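Local coordinates for fatty acid-binding protein 2 (Manduca sexta, PDB 1MDC), which binds fatty acids in a one-to-one ratio inside its beta-barrel, as a cytoplasmic lipid carrier, at residues K6-V11 against D111-T116; F64-E69 against Y84-N89. One frame throughout, in Å; residues are numbered along the deposited sequence.

Contact 1 of 2, residues K6-V11 against D111-T116; sequences KVYSLV and DDLVVT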
loop_
_atom_site.group_PDB
_atom_site.type_symbol
_atom_site.label_atom_id
_atom_site.label_comp_id
_atom_site.label_asym_id
_atom_site.label_seq_id
_atom_site.Cartn_x
_atom_site.Cartn_y
_atom_site.Cartn_z
ATOM N N LYS A 6 0.404 -14.269 6.985
ATOM C CA LYS A 6 -0.393 -13.715 8.064
ATOM C C LYS A 6 -1.299 -12.624 7.500
ATOM O O LYS A 6 -0.923 -11.940 6.545
ATOM C CB LYS A 6 0.470 -12.939 9.096
ATOM C CG LYS A 6 1.294 -13.766 10.051
ATOM C CD LYS A 6 2.166 -12.987 11.041
ATOM C CE LYS A 6 2.748 -13.954 12.023
ATOM N NZ LYS A 6 3.035 -15.199 11.330
ATOM N N VAL A 7 -2.475 -12.443 8.091
ATOM C CA VAL A 7 -3.352 -11.394 7.606
ATOM C C VAL A 7 -3.160 -10.192 8.544
ATOM O O VAL A 7 -3.316 -10.327 9.751
ATOM C CB VAL A 7 -4.852 -11.860 7.580
ATOM C CG1 VAL A 7 -5.795 -10.670 7.294
ATOM C CG2 VAL A 7 -5.011 -12.895 6.510
ATOM N N TYR A 8 -2.806 -9.027 8.005
ATOM C CA TYR A 8 -2.622 -7.832 8.807
ATOM C C TYR A 8 -3.828 -6.927 8.567
ATOM O O TYR A 8 -4.231 -6.718 7.431
ATOM C CB TYR A 8 -1.367 -7.090 8.385
ATOM C CG TYR A 8 -0.083 -7.813 8.843
ATOM C CD1 TYR A 8 0.467 -8.843 8.058
ATOM C CD2 TYR A 8 0.561 -7.449 10.015
ATOM C CE1 TYR A 8 1.633 -9.504 8.450
ATOM C CE2 TYR A 8 1.739 -8.103 10.431
ATOM C CZ TYR A 8 2.262 -9.117 9.642
ATOM O OH TYR A 8 3.405 -9.755 10.051
ATOM N N SER A 9 -4.396 -6.418 9.647
ATOM C CA SER A 9 -5.562 -5.549 9.595
ATOM C C SER A 9 -5.205 -4.164 10.110
ATOM O O SER A 9 -4.486 -4.010 11.097
ATOM C CB SER A 9 -6.653 -6.008 10.577
ATOM O OG SER A 9 -7.005 -7.304 10.253
ATOM N N LEU A 10 -5.739 -3.140 9.461
ATOM C CA LEU A 10 -5.465 -1.779 9.892
ATOM C C LEU A 10 -5.968 -1.452 11.289
ATOM O O LEU A 10 -7.138 -1.686 11.608
ATOM C CB LEU A 10 -6.151 -0.797 8.907
ATOM C CG LEU A 10 -5.851 0.662 9.268
ATOM C CD1 LEU A 10 -4.464 1.048 8.660
ATOM C CD2 LEU A 10 -6.899 1.466 8.566
ATOM N N VAL A 11 -5.083 -0.895 12.114
ATOM C CA VAL A 11 -5.459 -0.528 13.460
ATOM C C VAL A 11 -5.489 0.978 13.677
ATOM O O VAL A 11 -6.231 1.452 14.505
ATOM C CB VAL A 11 -4.788 -1.287 14.582
ATOM C CG1 VAL A 11 -5.083 -2.743 14.350
ATOM C CG2 VAL A 11 -3.331 -1.101 14.551
ATOM N N ASP A 111 4.072 -9.376 14.634
ATOM C CA ASP A 111 2.696 -9.127 14.350
ATOM C C ASP A 111 2.412 -7.681 13.993
ATOM O O ASP A 111 1.266 -7.320 13.803
ATOM C CB ASP A 111 1.830 -9.612 15.471
ATOM C CG ASP A 111 1.612 -11.106 15.398
ATOM O OD1 ASP A 111 2.063 -11.766 14.355
ATOM O OD2 ASP A 111 1.007 -11.663 16.234
ATOM N N ASP A 112 3.429 -6.847 13.886
ATOM C CA ASP A 112 3.137 -5.475 13.519
ATOM C C ASP A 112 3.663 -5.144 12.135
ATOM O O ASP A 112 4.729 -5.630 11.733
ATOM C CB ASP A 112 3.880 -4.489 14.467
ATOM C CG ASP A 112 3.468 -4.580 15.906
ATOM O OD1 ASP A 112 2.256 -4.242 16.149
ATOM O OD2 ASP A 112 4.190 -4.966 16.752
ATOM N N LEU A 113 2.919 -4.301 11.403
ATOM C CA LEU A 113 3.313 -3.865 10.062
ATOM C C LEU A 113 3.186 -2.327 10.113
ATOM O O LEU A 113 2.132 -1.856 10.517
ATOM C CB LEU A 113 2.455 -4.494 8.944
ATOM C CG LEU A 113 2.433 -3.718 7.611
ATOM C CD1 LEU A 113 3.801 -3.603 6.887
ATOM C CD2 LEU A 113 1.438 -4.386 6.662
ATOM N N VAL A 114 4.233 -1.572 9.760
ATOM C CA VAL A 114 4.161 -0.117 9.790
ATOM C C VAL A 114 4.380 0.329 8.384
ATOM O O VAL A 114 5.330 -0.103 7.791
ATOM C CB VAL A 114 5.299 0.456 10.676
ATOM C CG1 VAL A 114 5.198 1.990 10.718
ATOM C CG2 VAL A 114 5.234 -0.091 12.139
ATOM N N VAL A 115 3.519 1.165 7.832
ATOM C CA VAL A 115 3.690 1.634 6.478
ATOM C C VAL A 115 3.924 3.137 6.562
ATOM O O VAL A 115 3.122 3.836 7.161
ATOM C CB VAL A 115 2.407 1.405 5.631
ATOM C CG1 VAL A 115 2.648 1.920 4.191
ATOM C CG2 VAL A 115 2.072 -0.105 5.478
ATOM N N THR A 116 5.020 3.605 5.991
ATOM C CA THR A 116 5.361 5.008 6.009
ATOM C C THR A 116 5.161 5.452 4.579
ATOM O O THR A 116 5.721 4.853 3.681
ATOM C CB THR A 116 6.814 5.161 6.387
ATOM O OG1 THR A 116 6.891 4.563 7.683
ATOM C CG2 THR A 116 7.111 6.674 6.534
#
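The phenol OH of Y8 hydrogen-bonds to the carbonyl oxygen of G110, the residue just ahead of D111, and so fixes the ring alongside the start of 111-116. From there the CD2-CE2 side of the ring meets the other segment obliquely: Y8 CE2 lies 3.5 Å from D111 O, and Y8 CD2 reaches L113 CB at 3.7 Å. L113 offers little more than its CB; the rest of its side chain runs on past the tyrosine, and L113 also packs on K106 and Y108. Y108 also meets the Y8 ring edge-to-face, and Y130 touches it too.

No hydrogen bond joins 6-11 to 111-116. In this fatty-acid-binding-protein barrel strand 122-131 lies between strands 8-14 and 112-119 and pairs with both, yet the CA atoms of Y8 and L113 are just 7.2 Å apart, closer than next-but-one strands of a flat sheet would stand, consistent with tight curling of the barrel wall here. A leucine at Y8 has no phenol OH and no ring to lay along L113, so the G110 carbonyl would probably be left without that donor and the place against L113 CB partly unfilled.

Out at the exposed end, K6 and D111 cross at about a right angle. The CB of D111 leads away from 6-11, but chi1 of -80° brings the carboxylate back until OD1 is 3.3 Å from K6 CE. The lysine then bends at its last torsion (chi4 35°) and carries NZ off to the carbonyl of S2, which leaves NZ 4.7 Å from D111 OD1: opposite charges near each other without a salt bridge. Inside, the L113 side chain comes about 4 Å from that of Q40, which binds hexadecanoate, and V115 touches the bound palmitate.

Contact 2 of 2, residues F64-E69 against Y84-N89; sequences FKSGVE and YTVDGN. With SO4 (sulfate ion), chain B.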
loop_
_atom_site.group_PDB
_atom_site.type_symbol
_atom_site.label_atom_id
_atom_site.label_comp_id
_atom_site.label_asym_id
_atom_site.label_seq_id
_atom_site.Cartn_x
_atom_site.Cartn_y
_atom_site.Cartn_z
ATOM N N PHE A 64 3.532 -10.444 -8.330
ATOM C CA PHE A 64 4.569 -9.593 -8.874
ATOM C C PHE A 64 5.916 -10.172 -8.548
ATOM O O PHE A 64 5.996 -11.069 -7.713
ATOM C CB PHE A 64 4.566 -8.119 -8.235
ATOM C CG PHE A 64 4.545 -8.117 -6.738
ATOM C CD1 PHE A 64 5.723 -8.125 -6.018
ATOM C CD2 PHE A 64 3.322 -8.089 -6.053
ATOM C CE1 PHE A 64 5.707 -8.136 -4.603
ATOM C CE2 PHE A 64 3.287 -8.117 -4.668
ATOM C CZ PHE A 64 4.499 -8.146 -3.947
ATOM N N LYS A 65 6.927 -9.624 -9.232
ATOM C CA LYS A 65 8.345 -9.958 -9.088
ATOM C C LYS A 65 9.040 -8.722 -8.552
ATOM O O LYS A 65 8.740 -7.624 -8.988
ATOM C CB LYS A 65 9.175 -10.384 -10.304
ATOM C CG LYS A 65 8.448 -11.486 -11.034
ATOM C CD LYS A 65 9.213 -12.183 -12.151
ATOM C CE LYS A 65 8.326 -13.219 -12.845
ATOM N NZ LYS A 65 8.579 -14.601 -12.459
ATOM N N SER A 66 9.964 -8.908 -7.618
ATOM C CA SER A 66 10.704 -7.794 -7.049
ATOM C C SER A 66 11.533 -7.074 -8.111
ATOM O O SER A 66 12.247 -7.701 -8.870
ATOM C CB SER A 66 11.560 -8.282 -5.884
ATOM O OG SER A 66 12.266 -7.221 -5.282
ATOM N N GLY A 67 11.452 -5.751 -8.206
ATOM C CA GLY A 67 12.241 -5.036 -9.196
ATOM C C GLY A 67 11.621 -4.854 -10.571
ATOM O O GLY A 67 12.226 -4.250 -11.453
ATOM N N VAL A 68 10.418 -5.362 -10.774
ATOM C CA VAL A 68 9.793 -5.236 -12.081
ATOM C C VAL A 68 8.570 -4.341 -12.046
ATOM O O VAL A 68 7.633 -4.554 -11.305
ATOM C CB VAL A 68 9.413 -6.627 -12.593
ATOM C CG1 VAL A 68 8.671 -6.561 -13.932
ATOM C CG2 VAL A 68 10.695 -7.475 -12.725
ATOM N N GLU A 69 8.578 -3.330 -12.870
ATOM C CA GLU A 69 7.442 -2.432 -12.897
ATOM C C GLU A 69 6.288 -3.017 -13.685
ATOM O O GLU A 69 6.503 -3.731 -14.658
ATOM C CB GLU A 69 7.850 -1.267 -13.796
ATOM C CG GLU A 69 8.906 -0.323 -13.246
ATOM C CD GLU A 69 8.829 1.061 -13.895
ATOM O OE1 GLU A 69 7.971 1.204 -14.884
ATOM O OE2 GLU A 69 9.526 1.954 -13.541
ATOM N N TYR A 84 7.492 -3.091 -6.820
ATOM C CA TYR A 84 7.765 -3.414 -5.448
ATOM C C TYR A 84 9.170 -4.000 -5.385
ATOM O O TYR A 84 9.585 -4.688 -6.302
ATOM C CB TYR A 84 6.893 -4.550 -4.935
ATOM C CG TYR A 84 5.426 -4.323 -4.713
ATOM C CD1 TYR A 84 4.550 -4.217 -5.809
ATOM C CD2 TYR A 84 4.937 -4.223 -3.409
ATOM C CE1 TYR A 84 3.203 -4.036 -5.579
ATOM C CE2 TYR A 84 3.603 -4.016 -3.173
ATOM C CZ TYR A 84 2.725 -3.937 -4.284
ATOM O OH TYR A 84 1.375 -3.767 -4.055
ATOM N N THR A 85 9.883 -3.711 -4.298
ATOM C CA THR A 85 11.229 -4.190 -3.980
ATOM C C THR A 85 11.008 -4.944 -2.674
ATOM O O THR A 85 10.507 -4.326 -1.726
ATOM C CB THR A 85 12.202 -3.048 -3.658
ATOM O OG1 THR A 85 12.424 -2.418 -4.907
ATOM C CG2 THR A 85 13.480 -3.697 -3.217
ATOM N N VAL A 86 11.337 -6.256 -2.641
ATOM C CA VAL A 86 11.199 -7.123 -1.460
ATOM C C VAL A 86 12.627 -7.323 -0.939
ATOM O O VAL A 86 13.480 -7.826 -1.692
ATOM C CB VAL A 86 10.543 -8.433 -1.809
ATOM C CG1 VAL A 86 10.379 -9.155 -0.499
ATOM C CG2 VAL A 86 9.146 -8.122 -2.349
ATOM N N ASP A 87 12.911 -6.900 0.310
ATOM C CA ASP A 87 14.265 -7.014 0.856
ATOM C C ASP A 87 14.126 -7.355 2.297
ATOM O O ASP A 87 14.057 -6.502 3.180
ATOM C CB ASP A 87 15.056 -5.682 0.591
ATOM C CG ASP A 87 16.546 -5.572 0.914
ATOM O OD1 ASP A 87 17.068 -6.594 1.509
ATOM O OD2 ASP A 87 17.214 -4.609 0.674
ATOM N N GLY A 88 14.054 -8.642 2.504
ATOM C CA GLY A 88 13.901 -9.147 3.850
ATOM C C GLY A 88 12.530 -8.774 4.459
ATOM O O GLY A 88 11.469 -9.117 3.957
ATOM N N ASN A 89 12.565 -8.062 5.578
ATOM C CA ASN A 89 11.345 -7.660 6.256
ATOM C C ASN A 89 10.846 -6.291 5.753
ATOM O O ASN A 89 9.866 -5.782 6.266
ATOM C CB ASN A 89 11.514 -7.537 7.791
ATOM C CG ASN A 89 12.641 -6.525 8.014
ATOM O OD1 ASN A 89 13.831 -6.901 7.938
ATOM N ND2 ASN A 89 12.314 -5.253 8.226
HETATM S S SO4 B . 0.516 -2.171 -0.848
HETATM O O1 SO4 B . 1.517 -3.191 -1.177
HETATM O O2 SO4 B . 0.037 -2.373 0.504
HETATM O O3 SO4 B . 1.103 -0.825 -0.895
HETATM O O4 SO4 B . -0.625 -2.284 -1.800
HETATM O O HOH W 1 7.243 -5.216 -8.720
#
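A type II beta turn, K65 to V68, joins strand 60-64 to strand 70-74 and docks on the end of strand 78-87. G67 sits at its third position with positive phi (89°), where a side chain would jam against the preceding carbonyl oxygen. Its N-H donates to Y84 O at 2.9 Å, nearly straight and in the carbonyl plane. Beside it S66 OG, anti to its own backbone N, accepts the V86 N-H at 3.0 Å (170°), so a side-chain oxygen stands in for a strand carbonyl. Water 1 takes the Y84 N-H at 2.9 Å and lies within hydrogen-bonding distance of the K65 and V68 carbonyls.

Beneath the turn the F64 and Y84 rings stack face to face, centroids 4.1 Å apart and planes at 8°, while V86 CG2 comes to the phenylalanine's edge. H93 also stacks on Y84. The tyrosine OH is 2.9 Å from O1 of a sulfate, probably from the crystallisation liquor, which K106 and H93 bind as well. Strands 60-64 and 70-74 end the sheet without pairing, the familiar gap of fatty-acid-binding-protein barrels, and this turn spans it.

In the fold
Both contacts are partly buried, each with an aromatic part turned inward and a polar, solvent-facing rim, and both reach the same antiparallel sheet. Contact 1 has no direct hydrogen bond between its segments, which meet by packing alone while strand 122-131 pairs with both; contact 2 is a turn tied to a strand by direct bonds, a water and a ring stack. Both come near the palmitate, the side chain of L113 at about 6 Å and that of Y84 at about 7 Å, and the Y84 hydroxyl also reaches a sulfate. Their centres are about 18 Å apart, but residues bridge them: K106 packs on L113 and binds that sulfate, and Y3 packs on both Y8 and V86.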